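Local coordinates for beta-galactosidase (Bacteroides thetaiotaomicron, PDB 5MUJ), which probably hydrolyses glycosidic bonds in side chain B of the plant pectin rhamnogalacturonan II and binds a glycan from that chain, at residues 208-213 / 222-227. Sequence-based numbering, arbitrary orientation.
Sequences STVYWD and FVMFYN
The antiparallel beta hairpin formed by strands 204-212 and 222-231 is held here by two hydrogen-bonded pairs, Thr209 with Phe225 and Tyr211 with Val223. The amide N of Phe225 lies 2.9 Å from Thr209 O, and that of Tyr211 lies 2.8 Å from Val223 O, with an N-H...O angle of 171°; the reciprocal bonds complete both pairs.

On the sheet face that carries Tyr211, Val223 and Phe225, the rings of Tyr211 and Phe225 are diagonal neighbours: CD2 of Tyr211 comes 4.1 Å from CD1 of Phe225, the side chains crossing at about a right angle. With CG anti to its carbonyl carbon (chi1 -62°), the tyrosine ring lies back along its own strand, where CG2 of Thr209 sits 3.4 Å above the ring plane of Tyr211, offset toward the rim. A tyrosine suits this buried place because its flank is apolar while its OH hydrogen-bonds to Ile276 N. Replacing the tyrosine with an alanine is likely to leave Phe225 CD1 and the Thr209 methyl without their aromatic neighbour, and the Ile276 amide without its hydroxyl partner.

On the other face, Val210 divides its two methyls: CG2 lies 3.9 Å from the CE methyl of its directly opposite partner, selenomethionine Met224, and CG1 4.0 Å from CB of the diagonal Phe222. The extended start of the Met224 chain carries SE to 3.9 Å from Ser208 CB, and the bend at chi3 (-57°) turns CE back to Val210 CG2. Nearer the turn, Trp212 CD1 meets Phe222 CE1 obliquely.

Strand 238-247 continues the sheet beyond 222-231, giving the up-and-down antiparallel blade of a five-bladed beta-propeller, with 204-212 as its first strand.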
loop_
_atom_site.group_PDB
_atom_site.type_symbol
_atom_site.label_atom_id
_atom_site.label_comp_id
_atom_site.label_asym_id
_atom_site.label_seq_id
_atom_site.Cartn_x
_atom_site.Cartn_y
_atom_site.Cartn_z
ATOM N N SER A 208 3.401 4.061 3.662
ATOM C CA SER A 208 2.904 5.427 3.679
ATOM C C SER A 208 2.413 5.826 2.293
ATOM O O SER A 208 2.845 5.250 1.295
ATOM C CB SER A 208 4.040 6.392 4.057
ATOM O OG SER A 208 5.084 6.298 3.077
ATOM N N THR A 209 1.519 6.801 2.223
ATOM C CA THR A 209 1.123 7.420 0.929
ATOM C C THR A 209 0.799 8.858 1.240
ATOM O O THR A 209 0.128 9.128 2.254
ATOM C CB THR A 209 -0.075 6.718 0.265
ATOM O OG1 THR A 209 0.338 5.434 -0.193
ATOM C CG2 THR A 209 -0.573 7.508 -0.903
ATOM N N VAL A 210 1.359 9.779 0.482
ATOM C CA VAL A 210 1.104 11.210 0.657
ATOM C C VAL A 210 0.127 11.699 -0.396
ATOM O O VAL A 210 0.311 11.448 -1.607
ATOM C CB VAL A 210 2.422 12.020 0.582
ATOM C CG1 VAL A 210 2.164 13.529 0.624
ATOM C CG2 VAL A 210 3.360 11.560 1.690
ATOM N N TYR A 211 -0.904 12.400 0.053
ATOM C CA TYR A 211 -1.946 12.983 -0.798
ATOM C C TYR A 211 -1.807 14.503 -0.866
ATOM O O TYR A 211 -1.403 15.113 0.118
ATOM C CB TYR A 211 -3.322 12.586 -0.233
ATOM C CG TYR A 211 -3.536 11.081 -0.236
ATOM C CD1 TYR A 211 -3.828 10.416 -1.446
ATOM C CD2 TYR A 211 -3.438 10.319 0.916
ATOM C CE1 TYR A 211 -3.988 9.041 -1.481
ATOM C CE2 TYR A 211 -3.592 8.941 0.891
ATOM C CZ TYR A 211 -3.880 8.300 -0.312
ATOM O OH TYR A 211 -4.030 6.931 -0.298
ATOM N N TRP A 212 -2.131 15.105 -2.023
ATOM C CA TRP A 212 -2.271 16.558 -2.153
ATOM C C TRP A 212 -3.727 16.903 -1.818
ATOM O O TRP A 212 -4.625 16.506 -2.524
ATOM C CB TRP A 212 -1.925 17.065 -3.571
ATOM C CG TRP A 212 -2.209 18.528 -3.743
ATOM C CD1 TRP A 212 -1.766 19.547 -2.949
ATOM C CD2 TRP A 212 -3.022 19.136 -4.758
ATOM N NE1 TRP A 212 -2.245 20.749 -3.409
ATOM C CE2 TRP A 212 -3.021 20.528 -4.518
ATOM C CE3 TRP A 212 -3.754 18.639 -5.846
ATOM C CZ2 TRP A 212 -3.725 21.435 -5.336
ATOM C CZ3 TRP A 212 -4.452 19.539 -6.659
ATOM C CH2 TRP A 212 -4.431 20.920 -6.395
ATOM N N ASP A 213 -3.961 17.573 -0.690
ATOM C CA ASP A 213 -5.294 18.002 -0.282
ATOM C C ASP A 213 -5.442 19.474 -0.637
ATOM O O ASP A 213 -4.995 20.335 0.095
ATOM C CB ASP A 213 -5.496 17.770 1.225
ATOM C CG ASP A 213 -6.886 18.182 1.703
ATOM O OD1 ASP A 213 -7.757 18.539 0.859
ATOM O OD2 ASP A 213 -7.101 18.180 2.927
ATOM N N PHE A 222 -0.270 18.752 2.263
ATOM C CA PHE A 222 0.226 17.372 2.091
ATOM C C PHE A 222 -0.151 16.526 3.295
ATOM O O PHE A 222 0.214 16.837 4.428
ATOM C CB PHE A 222 1.737 17.348 1.791
ATOM C CG PHE A 222 2.099 18.105 0.538
ATOM C CD1 PHE A 222 1.612 17.691 -0.713
ATOM C CD2 PHE A 222 2.900 19.229 0.597
ATOM C CE1 PHE A 222 1.925 18.402 -1.862
ATOM C CE2 PHE A 222 3.220 19.928 -0.543
ATOM C CZ PHE A 222 2.741 19.522 -1.772
ATOM N N VAL A 223 -0.903 15.470 3.021
ATOM C CA VAL A 223 -1.435 14.594 4.044
ATOM C C VAL A 223 -0.959 13.186 3.863
ATOM O O VAL A 223 -1.285 12.591 2.862
ATOM C CB VAL A 223 -2.992 14.604 4.028
ATOM C CG1 VAL A 223 -3.566 13.641 5.065
ATOM C CG2 VAL A 223 -3.549 16.019 4.212
HETATM N N MSE A 224 -0.223 12.651 4.796
HETATM C CA MSE A 224 0.295 11.326 4.754
HETATM C C MSE A 224 -0.506 10.373 5.578
HETATM O O MSE A 224 -0.772 10.652 6.712
HETATM C CB MSE A 224 1.743 11.337 5.217
HETATM C CG MSE A 224 2.232 9.936 5.204
HETATM SE SE MSE A 224 4.005 9.743 6.095
HETATM C CE MSE A 224 5.122 10.992 5.066
ATOM N N PHE A 225 -0.936 9.251 4.993
ATOM C CA PHE A 225 -1.605 8.196 5.650
ATOM C C PHE A 225 -0.562 7.069 5.717
ATOM O O PHE A 225 0.045 6.690 4.794
ATOM C CB PHE A 225 -2.934 7.686 4.981
ATOM C CG PHE A 225 -4.148 8.470 5.342
ATOM C CD1 PHE A 225 -4.342 9.701 4.829
ATOM C CD2 PHE A 225 -5.080 8.005 6.274
ATOM C CE1 PHE A 225 -5.411 10.434 5.162
ATOM C CE2 PHE A 225 -6.175 8.785 6.624
ATOM C CZ PHE A 225 -6.360 9.981 6.023
ATOM N N TYR A 226 -0.270 6.615 6.925
ATOM C CA TYR A 226 0.730 5.556 7.114
ATOM C C TYR A 226 0.392 4.621 8.252
ATOM O O TYR A 226 -0.334 4.997 9.186
ATOM C CB TYR A 226 2.158 6.110 7.301
ATOM C CG TYR A 226 2.495 6.866 8.583
ATOM C CD1 TYR A 226 1.944 8.120 8.846
ATOM C CD2 TYR A 226 3.446 6.354 9.453
ATOM C CE1 TYR A 226 2.328 8.841 9.978
ATOM C CE2 TYR A 226 3.790 7.043 10.615
ATOM C CZ TYR A 226 3.226 8.291 10.841
ATOM O OH TYR A 226 3.572 9.052 11.954
ATOM N N ASN A 227 0.856 3.384 8.152
ATOM C CA ASN A 227 0.664 2.404 9.219
ATOM C C ASN A 227 2.006 2.081 9.879
ATOM O O ASN A 227 3.078 2.284 9.332
ATOM C CB ASN A 227 -0.157 1.146 8.792
ATOM C CG ASN A 227 0.441 0.396 7.617
ATOM O OD1 ASN A 227 0.371 0.872 6.472
ATOM N ND2 ASN A 227 0.926 -0.826 7.874
#